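Local coordinates for protein geranylgeranyl pyrophosphate synthase (Corynebacterium glutamicum, PDB 3LMD) that probably builds long-chain prenyl diphosphates for isoprenoid biosynthesis with magnesium as cofactor, as a member of the FPP/GGPP synthase family, at residues 52-57 and 104-109; 64-69 and 144-149; 240-245 and 308-313; 277-282 and 301-306. All blocks are in the same frame, centred on the assembly; numbering follows the deposited sequence.

Contact 1 of 4, residues 52-57 and 104-109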
loop_
_atom_site.group_PDB
_atom_site.type_symbol
_atom_site.label_atom_id
_atom_site.label_comp_id
_atom_site.label_asym_id
_atom_site.label_seq_id
_atom_site.Cartn_x
_atom_site.Cartn_y
_atom_site.Cartn_z
ATOM N N HIS A 52 1.789 -4.000 -18.514
ATOM C CA HIS A 52 0.542 -3.388 -19.016
ATOM C C HIS A 52 -0.644 -4.268 -18.645
ATOM O O HIS A 52 -1.710 -3.775 -18.259
ATOM C CB HIS A 52 0.578 -3.244 -20.566
ATOM C CG HIS A 52 -0.763 -2.932 -21.153
ATOM N ND1 HIS A 52 -1.361 -1.698 -21.013
ATOM C CD2 HIS A 52 -1.641 -3.703 -21.845
ATOM C CE1 HIS A 52 -2.546 -1.716 -21.606
ATOM N NE2 HIS A 52 -2.743 -2.927 -22.107
ATOM N N THR A 53 -0.485 -5.580 -18.739
ATOM C CA THR A 53 -1.590 -6.441 -18.299
ATOM C C THR A 53 -1.982 -6.143 -16.839
ATOM O O THR A 53 -3.156 -5.991 -16.514
ATOM C CB THR A 53 -1.222 -7.924 -18.479
ATOM O OG1 THR A 53 -1.212 -8.220 -19.893
ATOM C CG2 THR A 53 -2.211 -8.820 -17.797
ATOM N N GLU A 54 -1.000 -6.082 -15.947
ATOM C CA GLU A 54 -1.311 -5.818 -14.535
ATOM C C GLU A 54 -1.952 -4.449 -14.349
ATOM O O GLU A 54 -2.941 -4.312 -13.633
ATOM C CB GLU A 54 -0.022 -5.898 -13.687
ATOM C CG GLU A 54 0.507 -7.296 -13.533
ATOM C CD GLU A 54 -0.341 -8.122 -12.541
ATOM O OE1 GLU A 54 -1.312 -7.592 -11.982
ATOM O OE2 GLU A 54 -0.045 -9.304 -12.323
ATOM N N LEU A 55 -1.367 -3.419 -14.961
ATOM C CA LEU A 55 -1.892 -2.073 -14.774
ATOM C C LEU A 55 -3.331 -1.966 -15.295
ATOM O O LEU A 55 -4.140 -1.164 -14.796
ATOM C CB LEU A 55 -0.990 -1.043 -15.482
ATOM C CG LEU A 55 0.466 -0.979 -14.994
ATOM C CD1 LEU A 55 1.245 0.046 -15.819
ATOM C CD2 LEU A 55 0.470 -0.582 -13.519
ATOM N N SER A 56 -3.667 -2.780 -16.296
ATOM C CA SER A 56 -5.022 -2.702 -16.873
ATOM C C SER A 56 -5.920 -3.839 -16.394
ATOM O O SER A 56 -6.907 -4.189 -17.074
ATOM C CB SER A 56 -4.957 -2.684 -18.423
ATOM O OG SER A 56 -4.269 -3.836 -18.911
ATOM N N SER A 57 -5.598 -4.411 -15.229
ATOM C CA SER A 57 -6.450 -5.445 -14.627
ATOM C C SER A 57 -7.389 -4.874 -13.549
ATOM O O SER A 57 -6.992 -4.003 -12.762
ATOM C CB SER A 57 -5.584 -6.551 -14.001
ATOM O OG SER A 57 -4.853 -7.237 -14.992
ATOM N N VAL A 104 9.212 -5.227 -9.511
ATOM C CA VAL A 104 10.028 -4.051 -9.167
ATOM C C VAL A 104 9.433 -2.793 -9.779
ATOM O O VAL A 104 9.296 -1.755 -9.104
ATOM C CB VAL A 104 11.499 -4.225 -9.595
ATOM C CG1 VAL A 104 12.298 -2.902 -9.417
ATOM C CG2 VAL A 104 12.122 -5.364 -8.769
ATOM N N GLU A 105 9.091 -2.855 -11.055
ATOM C CA GLU A 105 8.555 -1.654 -11.703
ATOM C C GLU A 105 7.202 -1.202 -11.157
ATOM O O GLU A 105 6.948 0.003 -11.055
ATOM C CB GLU A 105 8.495 -1.809 -13.226
ATOM C CG GLU A 105 8.013 -0.546 -13.911
ATOM C CD GLU A 105 9.048 0.590 -13.923
ATOM O OE1 GLU A 105 10.131 0.458 -13.333
ATOM O OE2 GLU A 105 8.786 1.632 -14.568
ATOM N N ILE A 106 6.337 -2.159 -10.807
ATOM C CA ILE A 106 5.025 -1.818 -10.236
ATOM C C ILE A 106 5.214 -1.140 -8.899
ATOM O O ILE A 106 4.494 -0.205 -8.535
ATOM C CB ILE A 106 4.165 -3.094 -10.026
ATOM C CG1 ILE A 106 3.628 -3.600 -11.393
ATOM C CG2 ILE A 106 3.000 -2.768 -9.076
ATOM C CD1 ILE A 106 2.940 -5.027 -11.292
ATOM N N THR A 107 6.185 -1.629 -8.144
ATOM C CA THR A 107 6.474 -1.025 -6.832
ATOM C C THR A 107 6.981 0.390 -6.978
ATOM O O THR A 107 6.557 1.298 -6.235
ATOM C CB THR A 107 7.492 -1.879 -6.066
ATOM O OG1 THR A 107 6.906 -3.171 -5.832
ATOM C CG2 THR A 107 7.845 -1.226 -4.703
ATOM N N HIS A 108 7.864 0.585 -7.957
ATOM C CA HIS A 108 8.318 1.921 -8.313
ATOM C C HIS A 108 7.149 2.837 -8.627
ATOM O O HIS A 108 7.082 3.954 -8.111
ATOM C CB HIS A 108 9.302 1.850 -9.515
ATOM C CG HIS A 108 9.630 3.176 -10.102
ATOM N ND1 HIS A 108 10.163 4.209 -9.351
ATOM C CD2 HIS A 108 9.506 3.646 -11.368
ATOM C CE1 HIS A 108 10.349 5.262 -10.137
ATOM N NE2 HIS A 108 9.952 4.947 -11.360
ATOM N N LEU A 109 6.236 2.399 -9.501
ATOM C CA LEU A 109 5.093 3.230 -9.874
ATOM C C LEU A 109 4.173 3.528 -8.677
ATOM O O LEU A 109 3.711 4.670 -8.512
ATOM C CB LEU A 109 4.290 2.579 -11.031
ATOM C CG LEU A 109 5.123 2.432 -12.315
ATOM C CD1 LEU A 109 4.359 1.627 -13.413
ATOM C CD2 LEU A 109 5.552 3.837 -12.834
#

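Contact 2 of 4, residues 64-69 and 144-149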
loop_
_atom_site.group_PDB
_atom_site.type_symbol
_atom_site.label_atom_id
_atom_site.label_comp_id
_atom_site.label_asym_id
_atom_site.label_seq_id
_atom_site.Cartn_x
_atom_site.Cartn_y
_atom_site.Cartn_z
ATOM N N ASP A 64 -9.642 2.617 -15.652
ATOM C CA ASP A 64 -9.630 3.943 -16.331
ATOM C C ASP A 64 -8.766 4.906 -15.562
ATOM O O ASP A 64 -7.991 5.672 -16.137
ATOM C CB ASP A 64 -11.033 4.525 -16.444
ATOM C CG ASP A 64 -11.872 3.780 -17.436
ATOM O OD1 ASP A 64 -11.274 3.052 -18.243
ATOM O OD2 ASP A 64 -13.111 3.906 -17.407
ATOM N N ILE A 65 -8.889 4.872 -14.239
ATOM C CA ILE A 65 -8.078 5.763 -13.432
ATOM C C ILE A 65 -6.596 5.437 -13.500
ATOM O O ILE A 65 -5.743 6.319 -13.695
ATOM C CB ILE A 65 -8.624 5.846 -11.975
ATOM C CG1 ILE A 65 -9.868 6.738 -11.971
ATOM C CG2 ILE A 65 -7.575 6.399 -11.056
ATOM C CD1 ILE A 65 -10.950 6.317 -10.999
ATOM N N VAL A 66 -6.256 4.157 -13.375
ATOM C CA VAL A 66 -4.862 3.786 -13.411
ATOM C C VAL A 66 -4.223 4.116 -14.783
ATOM O O VAL A 66 -3.072 4.577 -14.862
ATOM C CB VAL A 66 -4.677 2.269 -13.100
ATOM C CG1 VAL A 66 -3.240 1.862 -13.398
ATOM C CG2 VAL A 66 -5.045 1.959 -11.611
ATOM N N MET A 67 -4.971 3.900 -15.860
ATOM C CA MET A 67 -4.433 4.173 -17.203
ATOM C C MET A 67 -4.242 5.685 -17.424
ATOM O O MET A 67 -3.316 6.115 -18.120
ATOM C CB MET A 67 -5.351 3.605 -18.290
ATOM C CG MET A 67 -5.393 2.072 -18.378
ATOM S SD MET A 67 -3.914 1.288 -19.095
ATOM C CE MET A 67 -3.061 1.028 -17.683
ATOM N N HIS A 68 -5.111 6.482 -16.840
ATOM C CA HIS A 68 -4.959 7.905 -16.946
ATOM C C HIS A 68 -3.767 8.463 -16.216
ATOM O O HIS A 68 -3.265 9.495 -16.576
ATOM C CB HIS A 68 -6.220 8.653 -16.573
ATOM C CG HIS A 68 -6.123 10.126 -16.817
ATOM N ND1 HIS A 68 -5.711 10.652 -18.020
ATOM C CD2 HIS A 68 -6.348 11.185 -16.006
ATOM C CE1 HIS A 68 -5.698 11.968 -17.948
ATOM N NE2 HIS A 68 -6.081 12.318 -16.735
ATOM N N LEU A 69 -3.319 7.779 -15.184
ATOM C CA LEU A 69 -2.142 8.175 -14.413
ATOM C C LEU A 69 -0.878 7.567 -14.987
ATOM O O LEU A 69 0.224 7.969 -14.642
ATOM C CB LEU A 69 -2.270 7.718 -12.960
ATOM C CG LEU A 69 -3.065 8.569 -11.977
ATOM C CD1 LEU A 69 -3.277 7.792 -10.683
ATOM C CD2 LEU A 69 -2.333 9.877 -11.712
ATOM N N ASP A 144 -2.367 1.818 -4.217
ATOM C CA ASP A 144 -2.736 0.598 -3.465
ATOM C C ASP A 144 -3.083 -0.594 -4.372
ATOM O O ASP A 144 -2.731 -1.763 -4.057
ATOM C CB ASP A 144 -3.911 0.867 -2.520
ATOM C CG ASP A 144 -3.523 1.783 -1.355
ATOM O OD1 ASP A 144 -2.321 2.068 -1.181
ATOM O OD2 ASP A 144 -4.419 2.225 -0.608
ATOM N N ILE A 145 -3.818 -0.346 -5.462
ATOM C CA ILE A 145 -4.201 -1.473 -6.292
ATOM C C ILE A 145 -2.933 -1.994 -6.987
ATOM O O ILE A 145 -2.808 -3.209 -7.216
ATOM C CB ILE A 145 -5.333 -1.152 -7.344
ATOM C CG1 ILE A 145 -5.872 -2.448 -7.958
ATOM C CG2 ILE A 145 -4.836 -0.190 -8.480
ATOM C CD1 ILE A 145 -6.824 -3.237 -7.040
ATOM N N LEU A 146 -1.989 -1.107 -7.283
ATOM C CA LEU A 146 -0.694 -1.579 -7.835
ATOM C C LEU A 146 0.011 -2.530 -6.871
ATOM O O LEU A 146 0.524 -3.589 -7.271
ATOM C CB LEU A 146 0.219 -0.399 -8.257
ATOM C CG LEU A 146 0.156 -0.062 -9.758
ATOM C CD1 LEU A 146 -1.242 0.356 -10.240
ATOM C CD2 LEU A 146 1.174 1.022 -10.023
ATOM N N LEU A 147 0.026 -2.175 -5.594
ATOM C CA LEU A 147 0.603 -3.072 -4.569
ATOM C C LEU A 147 -0.152 -4.403 -4.522
ATOM O O LEU A 147 0.458 -5.466 -4.379
ATOM C CB LEU A 147 0.643 -2.382 -3.173
ATOM C CG LEU A 147 1.549 -1.120 -3.244
ATOM C CD1 LEU A 147 1.384 -0.154 -2.086
ATOM C CD2 LEU A 147 3.058 -1.461 -3.422
ATOM N N ALA A 148 -1.469 -4.379 -4.689
ATOM C CA ALA A 148 -2.215 -5.651 -4.738
ATOM C C ALA A 148 -1.800 -6.485 -5.975
ATOM O O ALA A 148 -1.632 -7.701 -5.873
ATOM C CB ALA A 148 -3.740 -5.418 -4.768
ATOM N N HIS A 149 -1.684 -5.841 -7.137
ATOM C CA HIS A 149 -1.177 -6.522 -8.352
ATOM C C HIS A 149 0.206 -7.129 -8.101
ATOM O O HIS A 149 0.486 -8.285 -8.476
ATOM C CB HIS A 149 -1.011 -5.548 -9.542
ATOM C CG HIS A 149 -2.296 -4.945 -10.026
ATOM N ND1 HIS A 149 -3.477 -5.636 -10.042
ATOM C CD2 HIS A 149 -2.563 -3.728 -10.556
ATOM C CE1 HIS A 149 -4.434 -4.870 -10.540
ATOM N NE2 HIS A 149 -3.901 -3.700 -10.853
#

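Contact 3 of 4, residues 240-245 and 308-313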
loop_
_atom_site.group_PDB
_atom_site.type_symbol
_atom_site.label_atom_id
_atom_site.label_comp_id
_atom_site.label_asym_id
_atom_site.label_seq_id
_atom_site.Cartn_x
_atom_site.Cartn_y
_atom_site.Cartn_z
ATOM N N ASP A 240 22.604 13.857 -10.309
ATOM C CA ASP A 240 21.447 14.704 -10.655
ATOM C C ASP A 240 21.458 16.008 -9.837
ATOM O O ASP A 240 21.149 17.109 -10.343
ATOM C CB ASP A 240 20.122 13.969 -10.355
ATOM C CG ASP A 240 19.718 12.984 -11.443
ATOM O OD1 ASP A 240 20.364 12.944 -12.509
ATOM O OD2 ASP A 240 18.725 12.254 -11.231
ATOM N N ASP A 241 21.752 15.873 -8.552
ATOM C CA ASP A 241 21.747 17.027 -7.649
ATOM C C ASP A 241 22.847 18.025 -7.992
ATOM O O ASP A 241 22.619 19.231 -7.945
ATOM C CB ASP A 241 21.839 16.591 -6.171
ATOM C CG ASP A 241 20.572 15.880 -5.690
ATOM O OD1 ASP A 241 19.535 15.980 -6.361
ATOM O OD2 ASP A 241 20.614 15.196 -4.651
ATOM N N ILE A 242 24.026 17.520 -8.355
ATOM C CA ILE A 242 25.099 18.373 -8.829
ATOM C C ILE A 242 24.685 19.121 -10.111
ATOM O O ILE A 242 24.872 20.345 -10.244
ATOM C CB ILE A 242 26.380 17.553 -9.090
ATOM C CG1 ILE A 242 26.971 17.034 -7.756
ATOM C CG2 ILE A 242 27.413 18.405 -9.883
ATOM C CD1 ILE A 242 28.086 15.924 -8.004
ATOM N N ILE A 243 24.139 18.378 -11.064
ATOM C CA ILE A 243 23.714 18.960 -12.338
ATOM C C ILE A 243 22.680 20.074 -12.095
ATOM O O ILE A 243 22.758 21.145 -12.702
ATOM C CB ILE A 243 23.142 17.868 -13.300
ATOM C CG1 ILE A 243 24.293 16.999 -13.837
ATOM C CG2 ILE A 243 22.383 18.530 -14.471
ATOM C CD1 ILE A 243 23.828 15.721 -14.564
ATOM N N ASP A 244 21.753 19.847 -11.168
ATOM C CA ASP A 244 20.702 20.822 -10.888
ATOM C C ASP A 244 21.265 22.177 -10.467
ATOM O O ASP A 244 20.685 23.241 -10.757
ATOM C CB ASP A 244 19.772 20.314 -9.789
ATOM C CG ASP A 244 18.579 21.251 -9.544
ATOM O OD1 ASP A 244 17.747 21.394 -10.461
ATOM O OD2 ASP A 244 18.464 21.835 -8.442
ATOM N N ILE A 245 22.382 22.139 -9.751
ATOM C CA ILE A 245 22.981 23.361 -9.242
ATOM C C ILE A 245 24.038 23.935 -10.169
ATOM O O ILE A 245 24.157 25.151 -10.293
ATOM C CB ILE A 245 23.657 23.108 -7.904
ATOM C CG1 ILE A 245 22.609 22.770 -6.840
ATOM C CG2 ILE A 245 24.552 24.319 -7.517
ATOM C CD1 ILE A 245 23.168 21.892 -5.747
ATOM N N GLY A 308 33.527 25.078 -2.080
ATOM C CA GLY A 308 34.142 23.790 -2.373
ATOM C C GLY A 308 33.074 22.698 -2.460
ATOM O O GLY A 308 33.393 21.499 -2.443
ATOM N N GLY A 309 31.815 23.110 -2.545
ATOM C CA GLY A 309 30.684 22.161 -2.441
ATOM C C GLY A 309 30.578 21.202 -3.610
ATOM O O GLY A 309 30.257 20.021 -3.431
ATOM N N ARG A 310 30.856 21.698 -4.815
ATOM C CA ARG A 310 30.787 20.828 -5.986
ATOM C C ARG A 310 31.822 19.726 -5.878
ATOM O O ARG A 310 31.515 18.544 -6.089
ATOM C CB ARG A 310 30.984 21.615 -7.287
ATOM C CG ARG A 310 30.858 20.691 -8.536
ATOM C CD ARG A 310 31.114 21.457 -9.828
ATOM N NE ARG A 310 30.510 20.725 -10.945
ATOM C CZ ARG A 310 31.135 19.747 -11.595
ATOM N NH1 ARG A 310 30.532 19.110 -12.591
ATOM N NH2 ARG A 310 32.385 19.428 -11.253
ATOM N N GLN A 311 33.061 20.079 -5.523
ATOM C CA GLN A 311 34.085 19.042 -5.505
ATOM C C GLN A 311 33.850 18.050 -4.360
ATOM O O GLN A 311 34.163 16.870 -4.465
ATOM C CB GLN A 311 35.505 19.636 -5.404
ATOM C CG GLN A 311 36.567 18.541 -5.523
ATOM C CD GLN A 311 36.585 17.961 -6.919
ATOM O OE1 GLN A 311 36.452 18.688 -7.891
ATOM N NE2 GLN A 311 36.672 16.637 -7.027
ATOM N N ALA A 312 33.348 18.545 -3.241
ATOM C CA ALA A 312 33.050 17.660 -2.119
ATOM C C ALA A 312 31.951 16.630 -2.503
ATOM O O ALA A 312 32.025 15.442 -2.137
ATOM C CB ALA A 312 32.585 18.504 -0.914
ATOM N N ALA A 313 30.927 17.090 -3.208
ATOM C CA ALA A 313 29.856 16.177 -3.665
ATOM C C ALA A 313 30.401 15.218 -4.706
ATOM O O ALA A 313 30.057 14.034 -4.711
ATOM C CB ALA A 313 28.650 16.990 -4.276
#

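Contact 4 of 4, residues 277-282 and 301-306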
loop_
_atom_site.group_PDB
_atom_site.type_symbol
_atom_site.label_atom_id
_atom_site.label_comp_id
_atom_site.label_asym_id
_atom_site.label_seq_id
_atom_site.Cartn_x
_atom_site.Cartn_y
_atom_site.Cartn_z
ATOM N N THR A 277 34.532 29.497 5.787
ATOM C CA THR A 277 35.068 30.450 4.839
ATOM C C THR A 277 34.049 31.567 4.722
ATOM O O THR A 277 32.915 31.432 5.200
ATOM C CB THR A 277 35.154 29.805 3.466
ATOM O OG1 THR A 277 33.824 29.405 3.079
ATOM C CG2 THR A 277 36.122 28.595 3.454
ATOM N N PRO A 278 34.429 32.685 4.080
ATOM C CA PRO A 278 33.431 33.753 3.949
ATOM C C PRO A 278 32.223 33.312 3.116
ATOM O O PRO A 278 31.097 33.747 3.356
ATOM C CB PRO A 278 34.184 34.862 3.219
ATOM C CG PRO A 278 35.646 34.565 3.379
ATOM C CD PRO A 278 35.792 33.106 3.687
ATOM N N VAL A 279 32.459 32.462 2.128
ATOM C CA VAL A 279 31.355 31.968 1.306
ATOM C C VAL A 279 30.435 31.063 2.113
ATOM O O VAL A 279 29.210 31.153 1.986
ATOM C CB VAL A 279 31.894 31.219 0.083
ATOM C CG1 VAL A 279 30.831 30.305 -0.518
ATOM C CG2 VAL A 279 32.393 32.253 -0.943
ATOM N N GLY A 280 31.013 30.207 2.950
ATOM C CA GLY A 280 30.213 29.371 3.851
ATOM C C GLY A 280 29.375 30.225 4.797
ATOM O O GLY A 280 28.188 29.958 5.036
ATOM N N ALA A 281 29.989 31.264 5.351
ATOM C CA ALA A 281 29.273 32.156 6.274
ATOM C C ALA A 281 28.116 32.880 5.609
ATOM O O ALA A 281 27.027 33.025 6.197
ATOM C CB ALA A 281 30.265 33.174 6.958
ATOM N N GLU A 282 28.329 33.330 4.377
ATOM C CA GLU A 282 27.312 34.065 3.662
ATOM C C GLU A 282 26.150 33.152 3.251
ATOM O O GLU A 282 24.988 33.559 3.289
ATOM C CB GLU A 282 27.870 34.762 2.408
ATOM C CG GLU A 282 26.810 35.696 1.796
ATOM C CD GLU A 282 27.315 36.585 0.667
ATOM O OE1 GLU A 282 28.533 36.586 0.358
ATOM O OE2 GLU A 282 26.470 37.292 0.081
ATOM N N LEU A 301 23.526 30.543 -6.219
ATOM C CA LEU A 301 24.205 29.732 -7.231
ATOM C C LEU A 301 25.618 30.252 -7.514
ATOM O O LEU A 301 26.528 29.482 -7.787
ATOM C CB LEU A 301 23.400 29.700 -8.538
ATOM C CG LEU A 301 22.069 28.930 -8.516
ATOM C CD1 LEU A 301 21.236 29.224 -9.778
ATOM C CD2 LEU A 301 22.299 27.423 -8.355
ATOM N N GLU A 302 25.806 31.564 -7.477
ATOM C CA GLU A 302 27.160 32.105 -7.659
ATOM C C GLU A 302 28.055 31.770 -6.468
ATOM O O GLU A 302 29.185 31.302 -6.654
ATOM C CB GLU A 302 27.127 33.629 -7.894
ATOM C CG GLU A 302 28.486 34.243 -8.172
ATOM C CD GLU A 302 29.230 33.550 -9.312
ATOM O OE1 GLU A 302 28.594 33.267 -10.353
ATOM O OE2 GLU A 302 30.455 33.294 -9.171
ATOM N N LEU A 303 27.558 31.985 -5.246
ATOM C CA LEU A 303 28.296 31.586 -4.047
ATOM C C LEU A 303 28.670 30.082 -4.063
ATOM O O LEU A 303 29.794 29.710 -3.768
ATOM C CB LEU A 303 27.461 31.898 -2.792
ATOM C CG LEU A 303 27.285 33.406 -2.499
ATOM C CD1 LEU A 303 26.288 33.594 -1.368
ATOM C CD2 LEU A 303 28.628 34.005 -2.114
ATOM N N LEU A 304 27.715 29.230 -4.406
ATOM C CA LEU A 304 27.989 27.785 -4.504
ATOM C C LEU A 304 29.124 27.501 -5.492
ATOM O O LEU A 304 30.007 26.702 -5.201
ATOM C CB LEU A 304 26.689 27.035 -4.913
ATOM C CG LEU A 304 25.661 26.997 -3.780
ATOM C CD1 LEU A 304 24.283 26.514 -4.286
ATOM C CD2 LEU A 304 26.162 26.093 -2.665
ATOM N N SER A 305 29.157 28.197 -6.632
ATOM C CA SER A 305 30.242 27.986 -7.581
ATOM C C SER A 305 31.592 28.485 -7.046
ATOM O O SER A 305 32.648 28.073 -7.526
ATOM C CB SER A 305 29.928 28.603 -8.964
ATOM O OG SER A 305 30.203 30.002 -8.958
ATOM N N GLN A 306 31.550 29.371 -6.054
ATOM C CA GLN A 306 32.784 29.883 -5.439
ATOM C C GLN A 306 33.222 28.997 -4.276
ATOM O O GLN A 306 34.326 29.171 -3.757
ATOM C CB GLN A 306 32.578 31.352 -4.946
ATOM C CG GLN A 306 32.377 32.327 -6.093
ATOM C CD GLN A 306 31.750 33.684 -5.660
ATOM O OE1 GLN A 306 31.374 33.880 -4.507
ATOM N NE2 GLN A 306 31.648 34.609 -6.603
#

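Contact 1 of 4, residues 52-57 and 104-109
The CD1 methyl of Ile106 rests on the aliphatic base of Glu54, 3.9 Å from its CB and 4.0 Å from its CG, and the two side chains cross at about a right angle. Ile106 reaches this far because its chain runs extended past CG1 (chi2 171°). In Glu54, chi1 (-71°) sets CG anti to the carbonyl carbon, while the bend at chi2 turns only the carboxylate. The second apolar meeting is a methyl pair, Leu55 CD1 and Leu109 CD1, 4.2 Å apart.

Hydrogen bonds work within residues 52-57 instead, where the helix ends. His52 O takes Ser56 N at 2.9 Å and Ser56 OG at 2.6 Å from opposite faces of its carbonyl plane. Ser57 OG binds Thr53 O at 2.6 Å from above that carbonyl's plane. The two serines thus tie down carbonyls of the closing turn.

This is helix-to-helix packing of the all-helical prenyl synthase fold, with the end of helix 34-55 leaning on helix 95-118. Helix 132-157 packs beside both partners: Leu146 touches Ile106 and Leu109, and His149 and Leu153 touch Glu54. Met67 of helix 60-69 lies against Leu55.

Contact 2 of 4, residues 64-69 and 144-149
The carbonyl oxygen of Val66, whose side chain makes every contact here, is held by Thr70 OG1 and by a weak bond from Leu69 N at 3.2 Å. In the other segment His149 N donates to Ile145 O at 2.9 Å. The His149 ring folds back over the same oxygen, which lies 3.3 Å above one face, toward the rim.

Between the helices the packing is one valine set against two neighbours. Its chi1 of 170° turns both methyls toward helix 132-157: CG2 of Val66 meets Ile145 CG2 at 3.8 Å, and CG1 of Val66 meets Leu146 CD1 at 4.0 Å. Val66 and Ile145 cross at about a right angle. Ile145 touches with its short branch, while its CG1 arm leads away from 64-69. Leu146 does the reverse, as its end comes closer than its CB direction suggests. All three residues are buried.

Val66 thus packs helix 60-69 onto helix 132-157. Leu55 of helix 34-55 and Tyr113 of helix 95-118 also pack on Leu146, and Gly170 of the second subunit packs on Ile145 and Ala148, placing the contact beside the dimer interface.

Contact 3 of 4, residues 240-245 and 308-313
Ile242 is the residue of 240-245 that meets 308-313, touching Arg310 and Ala313, and the chain reaches it through two acids, Asp240 and Asp241. The carboxylate of Asp241 is bonded at both oxygens, to Tyr192 OH through OD2 and to Gln237 NE2 through OD1.

Ile242 then points toward the other helix. Its long branch carries CG1 and CD1, each 3.9 Å from Ala313 CB, so the small alanine methyl lies along the branch. The CG2 methyl of Ile242 turns to Arg310 instead and sits 4.0 Å from NE and 4.2 Å from NH1, approaching the guanidinium obliquely. The arginine gets there stretched out, with CG anti to the backbone N (chi1 -178°) and the chain extended as far as NE; it crosses Ile242 at about a right angle. Beyond Ile242 the helix turns Ile243 away from 308-313, and the third acid, Asp244, follows.

Asp240, Asp241 and Asp244 fit the DDXXD pattern of the family, whose second aspartate-rich motif generally takes part in binding metal and diphosphate. The chemistry here is divided: the isoleucine packs against Ala313 and against a guanidinium whose NH1 hydrogen-bonds to Val351 O, while the acids of 240-245 lie far from that group. The contact itself is therefore one of apolar packing beside a charge, with no salt bridge between the two segments.

Contact 4 of 4, residues 277-282 and 301-306
Glu282 lies across Leu303 with its whole side chain stretched out. From CB, which points toward helix 294-306, the chain leaves with CG anti to the backbone N (chi1 -172°) and stays extended. CG of Glu282 meets Leu303 CD1 at 3.8 Å. CD then lies against both leucine methyls. At the tip, OE1 of Glu282 comes to 3.6 Å from Leu303 CD2, while OE2 stays nearer CD1. The two side chains cross at about a right angle. Leucine offers the carboxylate no polar partner, but His299, one turn before Leu303 in helix 294-306, hydrogen-bonds through NE2 to OE2 and holds that end.

Val279 packs beside it, against Leu303 and Gln306. Its CG1 rests 3.5 Å from Leu303 O. Its CG2 is 4.0 Å from Gln306 OE1 and 4.3 Å from Leu303 CD2. At the start of the helix, Thr277 OG1 accepts from Gly280 N at 2.9 Å, an N-cap bond with an angle of 162°.

Glu302 and Ser305, seen to bind calcium in this protein though none is bound to this chain in the model, take no part in the packing. The short helix segments run at 149° with axes 9.6 Å apart: a helical hairpin of two consecutive, roughly antiparallel helices, packed through Val279 and Leu303 with the long side chains of Glu282 and Gln306 at the rim.

In the fold
The four contacts form two groups on opposite sides of the chain's centre. Contacts 1 and 2 have centres 7 Å apart and alternate along the chain, so helices 34-55, 60-69, 95-118 and 132-157 interlock; Glu54 O comes to 3.0 Å from His149 NE2. Contacts 3 and 4 have centres 13 Å apart and meet where Ile245 CG2 packs 3.9 Å from Leu304 CD1. Between the groups the centres are 34 to 46 Å apart. Asp115, seen to bind calcium, lies side chain to side chain about 10 Å from Leu109 and 12 Å from Leu146. Contact 3's acids probably belong to the catalytic pocket; contact 4, farther out, holds calcium-site residues Glu302 and Ser305, the latter's side chain about 7 Å from Arg310's.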